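Local coordinates for transmembrane protein (Bartonella henselae, PDB 3PAM) that probably serves as part of the solute-binding component of an ABC-type oligopeptide transport system, at residues A25-F30 against W87-T92; Q103-L108 against S152-H157; F131-Q136 against K142-F147. All blocks are in the same frame, centred on the assembly; numbering follows the deposited sequence. Where two conformers were deposited one is given.

Interaction 1: A25-F30 against W87-T92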
ATOM      1  N   ALA A  25      -6.524  -6.696  -3.471  1.00 36.01           N
ATOM      2  CA  ALA A  25      -7.429  -6.586  -4.627  1.00 36.38           C
ATOM      3  C   ALA A  25      -7.495  -5.167  -5.183  1.00 35.44           C
ATOM      4  O   ALA A  25      -7.398  -4.980  -6.391  1.00 36.67           O
ATOM      5  CB  ALA A  25      -8.811  -7.064  -4.259  1.00 35.81           C
ATOM      6  N   LEU A  26      -7.678  -4.167  -4.308  1.00 33.86           N
ATOM      7  CA  LEU A  26      -7.821  -2.788  -4.781  1.00 33.48           C
ATOM      8  C   LEU A  26      -6.535  -2.296  -5.427  1.00 33.63           C
ATOM      9  O   LEU A  26      -6.578  -1.547  -6.409  1.00 34.58           O
ATOM     10  CB  LEU A  26      -8.245  -1.823  -3.661  1.00 32.71           C
ATOM     11  CG  LEU A  26      -9.631  -1.966  -3.018  1.00 33.19           C
ATOM     12  CD1 LEU A  26     -10.262  -0.627  -2.777  1.00 31.96           C
ATOM     13  CD2 LEU A  26     -10.581  -2.826  -3.796  1.00 32.39           C
ATOM     14  N   SER A  27      -5.403  -2.716  -4.858  1.00 33.07           N
ATOM     15  CA  SER A  27      -4.092  -2.448  -5.400  1.00 34.08           C
ATOM     16  C   SER A  27      -3.970  -2.947  -6.832  1.00 36.39           C
ATOM     17  O   SER A  27      -3.527  -2.226  -7.708  1.00 37.21           O
ATOM     18  CB  SER A  27      -3.012  -3.072  -4.534  1.00 34.23           C
ATOM     19  OG  SER A  27      -1.734  -2.594  -4.930  1.00 37.27           O
ATOM     20  N   ILE A  28      -4.399  -4.177  -7.072  1.00 37.93           N
ATOM     21  CA  ILE A  28      -4.395  -4.731  -8.420  1.00 40.81           C
ATOM     22  C   ILE A  28      -5.328  -3.965  -9.376  1.00 41.50           C
ATOM     23  O   ILE A  28      -4.986  -3.741 -10.535  1.00 44.24           O
ATOM     24  CB  ILE A  28      -4.771  -6.220  -8.394  1.00 42.29           C
ATOM     25  CG1 ILE A  28      -3.770  -6.985  -7.523  1.00 41.43           C
ATOM     26  CG2 ILE A  28      -4.838  -6.776  -9.813  1.00 45.79           C
ATOM     27  CD1 ILE A  28      -4.120  -8.452  -7.333  1.00 43.56           C
ATOM     28  N   LEU A  29      -6.495  -3.571  -8.877  1.00 39.45           N
ATOM     29  CA  LEU A  29      -7.500  -2.871  -9.673  1.00 40.16           C
ATOM     30  C   LEU A  29      -7.020  -1.536 -10.234  1.00 40.36           C
ATOM     31  O   LEU A  29      -7.554  -1.021 -11.228  1.00 43.16           O
ATOM     32  CB  LEU A  29      -8.759  -2.633  -8.832  1.00 38.78           C
ATOM     33  CG  LEU A  29      -9.744  -3.788  -8.702  1.00 38.38           C
ATOM     34  CD1 LEU A  29     -10.622  -3.643  -7.480  1.00 37.11           C
ATOM     35  CD2 LEU A  29     -10.583  -3.790  -9.940  1.00 43.83           C
ATOM     36  N   PHE A  30      -6.020  -0.963  -9.603  1.00 38.36           N
ATOM     37  CA  PHE A  30      -5.508   0.285 -10.074  1.00 38.33           C
ATOM     38  C   PHE A  30      -4.575   0.018 -11.233  1.00 40.94           C
ATOM     39  O   PHE A  30      -3.686  -0.838 -11.145  1.00 40.88           O
ATOM     40  CB  PHE A  30      -4.822   1.068  -8.959  1.00 36.46           C
ATOM     41  CG  PHE A  30      -4.090   2.275  -9.443  1.00 37.47           C
ATOM     42  CD1 PHE A  30      -4.786   3.354  -9.986  1.00 38.58           C
ATOM     43  CD2 PHE A  30      -2.699   2.322  -9.382  1.00 37.90           C
ATOM     44  CE1 PHE A  30      -4.104   4.480 -10.445  1.00 41.84           C
ATOM     45  CE2 PHE A  30      -1.993   3.448  -9.830  1.00 40.56           C
ATOM     46  CZ  PHE A  30      -2.685   4.529 -10.358  1.00 42.26           C
ATOM     47  N   TRP A  87       7.847 -12.010  -6.842  1.00 52.00           N
ATOM     48  CA  TRP A  87       6.838 -10.956  -6.840  1.00 50.06           C
ATOM     49  C   TRP A  87       7.273  -9.715  -7.601  1.00 49.14           C
ATOM     50  O   TRP A  87       8.402  -9.268  -7.474  1.00 50.29           O
ATOM     51  CB  TRP A  87       6.485 -10.595  -5.398  1.00 50.13           C
ATOM     52  CG  TRP A  87       5.382  -9.601  -5.261  1.00 49.12           C
ATOM     53  CD1 TRP A  87       4.066  -9.874  -5.046  1.00 49.51           C
ATOM     54  CD2 TRP A  87       5.492  -8.167  -5.324  1.00 48.09           C
ATOM     55  NE1 TRP A  87       3.347  -8.702  -4.954  1.00 49.33           N
ATOM     56  CE2 TRP A  87       4.197  -7.641  -5.131  1.00 47.49           C
ATOM     57  CE3 TRP A  87       6.561  -7.278  -5.504  1.00 48.22           C
ATOM     58  CZ2 TRP A  87       3.938  -6.274  -5.121  1.00 48.19           C
ATOM     59  CZ3 TRP A  87       6.304  -5.911  -5.508  1.00 47.76           C
ATOM     60  CH2 TRP A  87       5.006  -5.421  -5.311  1.00 48.18           C
ATOM     61  N   ARG A  88       6.366  -9.185  -8.413  1.00 48.23           N
ATOM     62  CA  ARG A  88       6.520  -7.883  -9.059  1.00 48.15           C
ATOM     63  C   ARG A  88       5.139  -7.238  -9.082  1.00 48.13           C
ATOM     64  O   ARG A  88       4.132  -7.944  -9.166  1.00 48.33           O
ATOM     65  CB  ARG A  88       7.097  -8.022 -10.480  1.00 48.56           C
ATOM     66  N   ILE A  89       5.074  -5.913  -8.981  1.00 48.38           N
ATOM     67  CA  ILE A  89       3.779  -5.227  -8.987  1.00 48.72           C
ATOM     68  C   ILE A  89       3.058  -5.446 -10.316  1.00 49.81           C
ATOM     69  O   ILE A  89       3.699  -5.500 -11.371  1.00 50.41           O
ATOM     70  CB  ILE A  89       3.900  -3.712  -8.662  1.00 49.82           C
ATOM     71  CG1 ILE A  89       2.537  -3.140  -8.247  1.00 50.07           C
ATOM     72  CG2 ILE A  89       4.526  -2.898  -9.818  1.00 50.54           C
ATOM     73  CD1 ILE A  89       2.279  -3.242  -6.779  1.00 49.15           C
ATOM     74  N   SER A  90       1.731  -5.595 -10.248  1.00 50.23           N
ATOM     75  CA  SER A  90       0.908  -5.887 -11.419  1.00 51.17           C
ATOM     76  C   SER A  90       0.779  -4.689 -12.342  1.00 53.33           C
ATOM     77  O   SER A  90       0.603  -3.535 -11.899  1.00 53.89           O
ATOM     78  CB  SER A  90      -0.487  -6.384 -11.014  1.00 51.63           C
ATOM     79  OG  SER A  90      -1.356  -5.308 -10.689  1.00 52.57           O
ATOM     80  N   LYS A  91       0.886  -4.982 -13.630  1.00 54.29           N
ATOM     81  CA  LYS A  91       0.722  -3.992 -14.667  1.00 57.06           C
ATOM     82  C   LYS A  91      -0.533  -4.355 -15.439  1.00 59.18           C
ATOM     83  O   LYS A  91      -1.061  -5.469 -15.303  1.00 58.34           O
ATOM     84  CB  LYS A  91       1.945  -3.972 -15.581  1.00 57.45           C
ATOM     85  N   THR A  92      -1.033  -3.408 -16.224  1.00 62.25           N
ATOM     86  CA  THR A  92      -2.191  -3.660 -17.067  1.00 64.94           C
ATOM     87  C   THR A  92      -1.788  -3.539 -18.528  1.00 67.97           C
ATOM     88  O   THR A  92      -0.686  -3.075 -18.836  1.00 67.85           O
ATOM     89  CB  THR A  92      -3.328  -2.672 -16.789  1.00 67.34           C
ATOM     90  OG1 THR A  92      -2.906  -1.353 -17.161  1.00 69.97           O
ATOM     91  CG2 THR A  92      -3.740  -2.704 -15.323  1.00 64.16           C
TER
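The C-terminal turn of helix 20-29 meets the extended loop between helices 80-84 and 99-111, and Ile-28 and Ser-90 carry the contact. Their CA atoms lie 6.2 Å apart. The CB of Ser-90 points toward the helix. Its OG rests 3.8 Å from Ile-28 CA and 3.9 Å from Ile-28 CG2. The hydroxyl therefore packs against the backbone and the short branch of the isoleucine. No hydrogen bond crosses between the two segments. Ile-28 has CG1 anti to the carbonyl carbon (chi1 -59°). With CG2 anti to the backbone N, that methyl lies beside the carbonyl carbon and borders Ser-90 OG. The side chain of Ile-28 also touches Leu-108.

In the fold, helix 20-29 lies between this loop, helix 99-111, helix 138-152 and strand 252-257 of the mixed sheet. The loop has no regular secondary structure, and it passes the helix near its end. A second, looser touch is made on the neighbouring residues. Ser-27 OG stands 4.5 Å from Ile-89 CD1, at the limit of contact. Ile-89 sends this methyl inward although its CB does not point at the helix. CG1 lies anti to the backbone N (chi1 -162°), and the chain then turns at chi2.

Polar bonds from the loop go to residues beyond 25-30. Thr-92 OG1 is hydrogen-bonded to Asp-31 OD1, and weakly to Glu-33 OE1 of helix 32-38. Ile-89 N is hydrogen-bonded to Glu-48 OE1, and the same N lies 3.6 Å above one face of the Trp-87 ring, offset toward its rim. The chain stays extended here, and the indole of Trp-87 lies alongside it. Within 25-30, Leu-29 N donates to Ala-25 O at 3.0 Å.

Interaction 2: Q103-L108 against S152-H157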
ATOM      1  N   GLN A 103     -10.094  -9.486 -12.946  1.00 44.39           N
ATOM      2  CA  GLN A 103     -10.462 -10.860 -12.617  1.00 45.22           C
ATOM      3  C   GLN A 103      -9.763 -11.390 -11.359  1.00 44.93           C
ATOM      4  O   GLN A 103     -10.402 -11.974 -10.503  1.00 44.67           O
ATOM      5  CB  GLN A 103     -10.281 -11.803 -13.827  1.00 48.97           C
ATOM      6  N   LYS A 104      -8.451 -11.202 -11.260  1.00 46.33           N
ATOM      7  CA  LYS A 104      -7.695 -11.528 -10.033  1.00 46.93           C
ATOM      8  C   LYS A 104      -8.229 -10.814  -8.768  1.00 42.68           C
ATOM      9  O   LYS A 104      -8.334 -11.417  -7.702  1.00 43.20           O
ATOM     10  CB  LYS A 104      -6.203 -11.182 -10.207  1.00 50.72           C
ATOM     11  CG  LYS A 104      -5.648 -11.365 -11.607  1.00 53.89           C
ATOM     12  CD  LYS A 104      -4.143 -11.137 -11.607  1.00 58.76           C
ATOM     13  CE  LYS A 104      -3.693 -10.446 -12.879  1.00 59.47           C
ATOM     14  NZ  LYS A 104      -2.506  -9.569 -12.634  1.00 62.24           N
ATOM     15  N   ALA A 105      -8.537  -9.526  -8.885  1.00 39.20           N
ATOM     16  CA  ALA A 105      -9.075  -8.763  -7.760  1.00 36.52           C
ATOM     17  C   ALA A 105     -10.440  -9.306  -7.310  1.00 35.59           C
ATOM     18  O   ALA A 105     -10.670  -9.479  -6.117  1.00 35.45           O
ATOM     19  CB  ALA A 105      -9.179  -7.304  -8.117  1.00 33.73           C
ATOM     20  N   TRP A 106     -11.336  -9.537  -8.277  1.00 35.35           N
ATOM     21  CA  TRP A 106     -12.652 -10.075  -8.015  1.00 37.14           C
ATOM     22  C   TRP A 106     -12.527 -11.386  -7.254  1.00 38.61           C
ATOM     23  O   TRP A 106     -13.220 -11.587  -6.251  1.00 37.71           O
ATOM     24  CB  TRP A 106     -13.416 -10.292  -9.343  1.00 38.60           C
ATOM     25  CG  TRP A 106     -14.736 -10.959  -9.237  1.00 39.85           C
ATOM     26  CD1 TRP A 106     -15.203 -11.983 -10.035  1.00 45.25           C
ATOM     27  CD2 TRP A 106     -15.791 -10.676  -8.302  1.00 41.37           C
ATOM     28  NE1 TRP A 106     -16.473 -12.348  -9.646  1.00 43.91           N
ATOM     29  CE2 TRP A 106     -16.854 -11.564  -8.587  1.00 43.73           C
ATOM     30  CE3 TRP A 106     -15.940  -9.767  -7.241  1.00 40.27           C
ATOM     31  CZ2 TRP A 106     -18.042 -11.560  -7.854  1.00 46.31           C
ATOM     32  CZ3 TRP A 106     -17.117  -9.777  -6.516  1.00 39.40           C
ATOM     33  CH2 TRP A 106     -18.148 -10.658  -6.825  1.00 44.19           C
ATOM     34  N   LYS A 107     -11.621 -12.245  -7.736  1.00 40.76           N
ATOM     35  CA  LYS A 107     -11.272 -13.491  -7.064  1.00 44.20           C
ATOM     36  C   LYS A 107     -10.867 -13.259  -5.611  1.00 43.72           C
ATOM     37  O   LYS A 107     -11.324 -13.956  -4.719  1.00 45.10           O
ATOM     38  CB  LYS A 107     -10.164 -14.236  -7.833  1.00 47.83           C
ATOM     39  N   LEU A 108     -10.017 -12.270  -5.381  1.00 43.59           N
ATOM     40  CA  LEU A 108      -9.556 -11.945  -4.030  1.00 44.14           C
ATOM     41  C   LEU A 108     -10.682 -11.443  -3.113  1.00 41.67           C
ATOM     42  O   LEU A 108     -10.712 -11.753  -1.915  1.00 41.75           O
ATOM     43  CB  LEU A 108      -8.407 -10.934  -4.083  1.00 44.50           C
ATOM     44  CG  LEU A 108      -7.019 -11.543  -4.278  1.00 49.42           C
ATOM     45  CD1 LEU A 108      -6.030 -10.529  -4.847  1.00 49.00           C
ATOM     46  CD2 LEU A 108      -6.492 -12.130  -2.966  1.00 52.72           C
ATOM     47  N   SER A 152     -15.106   1.454 -10.161  1.00 36.00           N
ATOM     48  CA  SER A 152     -16.499   1.430 -10.606  0.50 37.14           C
ATOM     49  C   SER A 152     -16.804   0.152 -11.388  1.00 38.89           C
ATOM     50  O   SER A 152     -17.909  -0.397 -11.307  1.00 39.83           O
ATOM     51  CB  SER A 152     -16.788   2.652 -11.483  0.50 38.58           C
ATOM     52  OG  SER A 152     -18.178   2.826 -11.693  0.50 39.40           O
ATOM     53  N   ARG A 153     -15.812  -0.309 -12.144  1.00 40.12           N
ATOM     54  CA  ARG A 153     -15.951  -1.479 -12.999  1.00 43.28           C
ATOM     55  C   ARG A 153     -16.225  -2.791 -12.231  1.00 43.09           C
ATOM     56  O   ARG A 153     -16.682  -3.764 -12.836  1.00 44.78           O
ATOM     57  CB  ARG A 153     -14.743  -1.615 -13.947  1.00 45.41           C
ATOM     58  N   LEU A 154     -15.951  -2.796 -10.920  1.00 40.89           N
ATOM     59  CA  LEU A 154     -16.305  -3.912 -10.024  1.00 40.51           C
ATOM     60  C   LEU A 154     -17.328  -3.498  -8.957  1.00 39.33           C
ATOM     61  O   LEU A 154     -17.414  -4.117  -7.904  1.00 39.75           O
ATOM     62  CB  LEU A 154     -15.057  -4.436  -9.315  1.00 39.93           C
ATOM     63  CG  LEU A 154     -14.334  -5.707  -9.761  1.00 43.46           C
ATOM     64  CD1 LEU A 154     -13.760  -5.581 -11.142  1.00 45.34           C
ATOM     65  CD2 LEU A 154     -13.235  -6.033  -8.769  1.00 42.86           C
ATOM     66  N   GLY A 155     -18.062  -2.423  -9.190  1.00 39.39           N
ATOM     67  CA  GLY A 155     -19.119  -2.029  -8.271  1.00 39.58           C
ATOM     68  C   GLY A 155     -18.676  -1.314  -7.015  1.00 38.73           C
ATOM     69  O   GLY A 155     -19.464  -1.180  -6.068  1.00 40.25           O
ATOM     70  N   ILE A 156     -17.425  -0.851  -6.988  1.00 36.88           N
ATOM     71  CA  ILE A 156     -16.924  -0.070  -5.869  1.00 35.19           C
ATOM     72  C   ILE A 156     -17.069   1.445  -6.139  1.00 35.54           C
ATOM     73  O   ILE A 156     -16.598   1.951  -7.152  1.00 35.18           O
ATOM     74  CB  ILE A 156     -15.444  -0.451  -5.523  1.00 34.58           C
ATOM     75  CG1 ILE A 156     -15.354  -1.900  -5.046  1.00 34.92           C
ATOM     76  CG2 ILE A 156     -14.883   0.445  -4.400  1.00 33.12           C
ATOM     77  CD1 ILE A 156     -13.972  -2.548  -5.292  1.00 34.34           C
ATOM     78  N   HIS A 157     -17.738   2.171  -5.255  1.00 36.49           N
ATOM     79  CA  HIS A 157     -17.818   3.610  -5.452  1.00 37.71           C
ATOM     80  C   HIS A 157     -16.808   4.360  -4.573  1.00 37.06           C
ATOM     81  O   HIS A 157     -16.891   4.341  -3.338  1.00 37.17           O
ATOM     82  CB  HIS A 157     -19.235   4.163  -5.263  1.00 40.82           C
ATOM     83  CG  HIS A 157     -19.278   5.664  -5.165  1.00 43.77           C
ATOM     84  ND1 HIS A 157     -19.097   6.491  -6.256  1.00 45.65           N
ATOM     85  CD2 HIS A 157     -19.458   6.485  -4.099  1.00 46.45           C
ATOM     86  CE1 HIS A 157     -19.182   7.754  -5.868  1.00 49.16           C
ATOM     87  NE2 HIS A 157     -19.411   7.779  -4.565  1.00 47.68           N
TER
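This is a small, buried, apolar contact between helix 99-111 and the turn that follows helix 138-152. Leu-154 supplies the turn side, and Ala-105 and Trp-106 supply the helix side. One methyl does the touching. Leu-154 CD2 lies 4.3 Å from Ala-105 CB and 4.3 Å from Trp-106 CB. Its closest approach is to the helix backbone, with CD2 at 4.0 Å from Trp-106 N. The chi1 of Leu-154 (-101°) is not staggered, and CD2 is the branch that reaches the helix. The tryptophan meets the leucine through its CB rather than its indole ring. The Trp-106 side chain also touches Leu-121 of strand 120-122.

The turn presents Leu-154 through a defined backbone shape. Ser-152 to Gly-155 form a type I beta turn, with Gly-155 N bonded to Ser-152 O at 2.9 Å. The same bond belongs to a Schellman motif that ends helix 138-152. Its other bond runs from Ile-156 N to Leu-151 O. Gly-155 is the C-prime residue, and its positive phi (79°) is a conformation that favours glycine. The chain then enters strand 157-162, the second strand of a beta-alpha-beta unit. Leu-154 also touches Ala-102 and Leu-109 on the same helix, and Leu-29 of helix 20-29.

The segments bury 108 Å² in all. No hydrogen bond or ion pair joins them. The attraction is therefore dispersion and the exclusion of water from one leucine branch, and it sets no strict direction. The turn's bonds shape the backbone that carries Leu-154, and neighbouring apolar side chains probably help to place its branches.

Interaction 3: F131-Q136 against K142-F147; sequences FEIMTQ and KVALAF
Apolar contacts between Ile-133 and Thr-135 on one side and Ala-144 and Phe-147 on the other pack strand 130-135 against helix 138-152. These are the first two elements of a beta-alpha-beta unit that strand 157-162 completes. The segments run nearly antiparallel, at 163°, with their axes 9.4 Å apart at closest approach.

Ala-144 CB points at the strand and meets two methyls. Thr-135 CG2 lies 3.9 Å from it and Ile-133 CG2 lies 4.2 Å from it. The two come from alternate strand residues on the same sheet face. The small alanine allows the backbones to come close here, with Ile-133 CA 7.0 Å from Ala-144 CA. The longer branch of Ile-133 reaches the aromatic residue one turn further along. Its CD1 is 4.0 Å from Phe-147 CD2. The approach to the ring is oblique, and the two side chains cross at about a right angle. Phe-147 carries CG anti to its backbone N (chi1 -167°), which places the ring beside Ile-133.

Among aromatic contacts, Phe-147 meets Phe-30 edge-to-face and also meets Phe-8, linking this packing to the rest of the core.

Polar bonds lie off the interface. Thr-135 OG1 is hydrogen-bonded to Arg-161 O and Thr-162 OG1 on the adjacent strand. On the other face of the sheet, Glu-132 forms a salt bridge with Arg-171.

Thr-135 thus divides its branches. The hydroxyl is satisfied by the neighbouring strand, and the methyl is left to the helix. All four touching residues are buried, and no hydrogen bond crosses between the segments. Helix and strand are held here by hydrocarbon packing, while hydrogen bonds to the next strand fix the threonine.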
ATOM      1  N   PHE A 131     -16.341   4.540  -0.295  1.00 36.16           N
ATOM      2  CA  PHE A 131     -15.386   5.251   0.520  1.00 35.72           C
ATOM      3  C   PHE A 131     -14.936   6.528  -0.163  1.00 36.69           C
ATOM      4  O   PHE A 131     -15.193   6.722  -1.348  1.00 38.17           O
ATOM      5  CB  PHE A 131     -14.193   4.360   0.898  1.00 33.11           C
ATOM      6  CG  PHE A 131     -13.321   3.963  -0.263  1.00 32.40           C
ATOM      7  CD1 PHE A 131     -12.202   4.739  -0.611  1.00 33.15           C
ATOM      8  CD2 PHE A 131     -13.577   2.786  -0.981  1.00 30.05           C
ATOM      9  CE1 PHE A 131     -11.375   4.362  -1.666  1.00 31.52           C
ATOM     10  CE2 PHE A 131     -12.768   2.409  -2.021  1.00 30.29           C
ATOM     11  CZ  PHE A 131     -11.654   3.205  -2.369  1.00 31.38           C
ATOM     12  N   GLU A 132     -14.259   7.383   0.593  1.00 36.89           N
ATOM     13  CA  GLU A 132     -13.818   8.681   0.126  1.00 37.99           C
ATOM     14  C   GLU A 132     -12.297   8.712  -0.025  1.00 36.53           C
ATOM     15  O   GLU A 132     -11.568   8.188   0.827  1.00 35.49           O
ATOM     16  CB  GLU A 132     -14.262   9.739   1.133  1.00 41.09           C
ATOM     17  CG  GLU A 132     -14.095  11.161   0.711  1.00 44.30           C
ATOM     18  CD  GLU A 132     -14.017  12.098   1.907  1.00 50.32           C
ATOM     19  OE1 GLU A 132     -13.096  11.933   2.745  1.00 52.35           O
ATOM     20  OE2 GLU A 132     -14.869  12.998   2.014  1.00 53.32           O
ATOM     21  N   ILE A 133     -11.840   9.292  -1.136  1.00 36.18           N
ATOM     22  CA  ILE A 133     -10.421   9.604  -1.329  1.00 36.45           C
ATOM     23  C   ILE A 133     -10.219  11.135  -1.225  1.00 38.44           C
ATOM     24  O   ILE A 133     -10.812  11.920  -1.982  1.00 38.23           O
ATOM     25  CB  ILE A 133      -9.870   9.059  -2.665  1.00 35.95           C
ATOM     26  CG1 ILE A 133     -10.309   7.602  -2.869  1.00 34.71           C
ATOM     27  CG2 ILE A 133      -8.347   9.133  -2.692  1.00 36.24           C
ATOM     28  CD1 ILE A 133      -9.653   6.895  -4.064  1.00 35.49           C
HETATM   29  N   MSE A 134      -9.407  11.528  -0.252  1.00 39.68           N
HETATM   30  CA  MSE A 134      -9.149  12.930   0.043  1.00 43.09           C
HETATM   31  C   MSE A 134      -7.862  13.338  -0.639  1.00 43.36           C
HETATM   32  O   MSE A 134      -6.800  12.765  -0.390  1.00 43.60           O
HETATM   33  CB  MSE A 134      -9.052  13.166   1.557  1.00 45.28           C
HETATM   34  CG  MSE A 134      -8.527  14.527   1.928  1.00 51.02           C
HETATM   35 SE   MSE A 134      -8.594  14.816   3.849  1.00 60.77          SE
HETATM   36  CE  MSE A 134     -10.310  15.731   3.815  1.00 60.27           C
ATOM     37  N   THR A 135      -7.964  14.315  -1.522  1.00 44.13           N
ATOM     38  CA  THR A 135      -6.781  14.804  -2.211  1.00 45.47           C
ATOM     39  C   THR A 135      -6.587  16.259  -1.883  1.00 48.43           C
ATOM     40  O   THR A 135      -7.525  16.936  -1.447  1.00 49.25           O
ATOM     41  CB  THR A 135      -6.888  14.647  -3.734  1.00 44.39           C
ATOM     42  OG1 THR A 135      -8.093  15.277  -4.191  1.00 44.75           O
ATOM     43  CG2 THR A 135      -6.884  13.160  -4.116  1.00 42.83           C
ATOM     44  N   GLN A 136      -5.365  16.728  -2.104  1.00 50.69           N
ATOM     45  CA  GLN A 136      -5.022  18.127  -1.861  1.00 55.06           C
ATOM     46  C   GLN A 136      -4.839  18.928  -3.135  1.00 56.18           C
ATOM     47  O   GLN A 136      -5.148  20.119  -3.149  1.00 59.48           O
ATOM     48  CB  GLN A 136      -3.795  18.263  -0.946  1.00 58.00           C
ATOM     49  CG  GLN A 136      -2.602  17.355  -1.267  1.00 58.25           C
ATOM     50  CD  GLN A 136      -1.452  17.557  -0.285  1.00 66.38           C
ATOM     51  OE1 GLN A 136      -1.660  17.980   0.853  1.00 70.69           O
ATOM     52  NE2 GLN A 136      -0.228  17.278  -0.728  1.00 69.44           N
ATOM     53  N   LYS A 142      -6.813  14.144 -10.417  1.00 44.55           N
ATOM     54  CA  LYS A 142      -6.783  13.380 -11.673  1.00 44.40           C
ATOM     55  C   LYS A 142      -6.465  11.905 -11.424  1.00 43.06           C
ATOM     56  O   LYS A 142      -7.148  11.037 -11.955  1.00 42.31           O
ATOM     57  CB  LYS A 142      -5.785  13.955 -12.672  1.00 48.07           C
ATOM     58  CG  LYS A 142      -6.189  15.263 -13.362  1.00 49.34           C
ATOM     59  CD  LYS A 142      -5.019  15.759 -14.197  1.00 52.93           C
ATOM     60  CE  LYS A 142      -5.386  16.971 -15.062  1.00 54.84           C
ATOM     61  NZ  LYS A 142      -5.734  18.175 -14.235  1.00 53.82           N
ATOM     62  N   VAL A 143      -5.448  11.620 -10.610  1.00 43.38           N
ATOM     63  CA  VAL A 143      -5.027  10.236 -10.380  1.00 41.73           C
ATOM     64  C   VAL A 143      -6.107   9.460  -9.616  1.00 38.68           C
ATOM     65  O   VAL A 143      -6.382   8.291  -9.912  1.00 37.22           O
ATOM     66  CB  VAL A 143      -3.675  10.150  -9.615  1.00 43.68           C
ATOM     67  CG1 VAL A 143      -3.339   8.697  -9.228  1.00 41.15           C
ATOM     68  CG2 VAL A 143      -2.558  10.731 -10.442  1.00 46.87           C
ATOM     69  N   ALA A 144      -6.709  10.130  -8.637  1.00 37.57           N
ATOM     70  CA  ALA A 144      -7.762   9.550  -7.831  1.00 35.37           C
ATOM     71  C   ALA A 144      -9.015   9.274  -8.680  1.00 34.47           C
ATOM     72  O   ALA A 144      -9.720   8.287  -8.458  1.00 33.34           O
ATOM     73  CB  ALA A 144      -8.082  10.438  -6.642  1.00 34.38           C
ATOM     74  N   LEU A 145      -9.268  10.143  -9.650  1.00 35.52           N
ATOM     75  CA  LEU A 145     -10.423  10.020 -10.535  1.00 34.74           C
ATOM     76  C   LEU A 145     -10.245   8.865 -11.493  1.00 36.01           C
ATOM     77  O   LEU A 145     -11.202   8.155 -11.801  1.00 36.98           O
ATOM     78  CB  LEU A 145     -10.640  11.321 -11.295  1.00 35.35           C
ATOM     79  CG  LEU A 145     -11.292  12.482 -10.536  1.00 33.21           C
ATOM     80  CD1 LEU A 145     -11.131  13.769 -11.329  1.00 30.72           C
ATOM     81  CD2 LEU A 145     -12.776  12.170 -10.262  1.00 28.92           C
ATOM     82  N   ALA A 146      -9.016   8.662 -11.951  1.00 37.00           N
ATOM     83  CA  ALA A 146      -8.676   7.479 -12.734  1.00 37.64           C
ATOM     84  C   ALA A 146      -8.856   6.199 -11.910  1.00 36.55           C
ATOM     85  O   ALA A 146      -9.353   5.201 -12.407  1.00 37.81           O
ATOM     86  CB  ALA A 146      -7.241   7.592 -13.247  1.00 39.19           C
ATOM     87  N   PHE A 147      -8.446   6.223 -10.647  1.00 35.86           N
ATOM     88  CA  PHE A 147      -8.669   5.076  -9.761  1.00 34.79           C
ATOM     89  C   PHE A 147     -10.164   4.826  -9.608  1.00 33.94           C
ATOM     90  O   PHE A 147     -10.605   3.689  -9.686  1.00 34.64           O
ATOM     91  CB  PHE A 147      -7.985   5.287  -8.404  1.00 33.35           C
ATOM     92  CG  PHE A 147      -7.892   4.040  -7.548  1.00 32.05           C
ATOM     93  CD1 PHE A 147      -7.904   2.768  -8.100  1.00 32.86           C
ATOM     94  CD2 PHE A 147      -7.747   4.154  -6.177  1.00 31.39           C
ATOM     95  CE1 PHE A 147      -7.808   1.635  -7.275  1.00 33.77           C
ATOM     96  CE2 PHE A 147      -7.642   3.024  -5.366  1.00 31.03           C
ATOM     97  CZ  PHE A 147      -7.673   1.771  -5.906  1.00 28.37           C
TER

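Segment 25-30 touches both other interactions. It packs on interaction 2 through Leu-29, whose CB points away from loop 87-92. Leu-29 CG lies 3.6 Å from Ala-105 CB, and Leu-29 CD2 lies 3.7 Å from Leu-154 CD2. The centres of interactions 1 and 2 are about 12 Å apart. Leu-26 O and Phe-30 CB each lie 3.5 Å from Phe-147 CE1, which joins interaction 1 to interaction 3. Interaction 3 falls within the chain between the two segments of interaction 2. The strands of the beta-alpha-beta unit meet there, with His-157 O 3.1 Å from Phe-131 N, a probable hydrogen bond. The centre of interaction 3 is about 17 Å from each of the others.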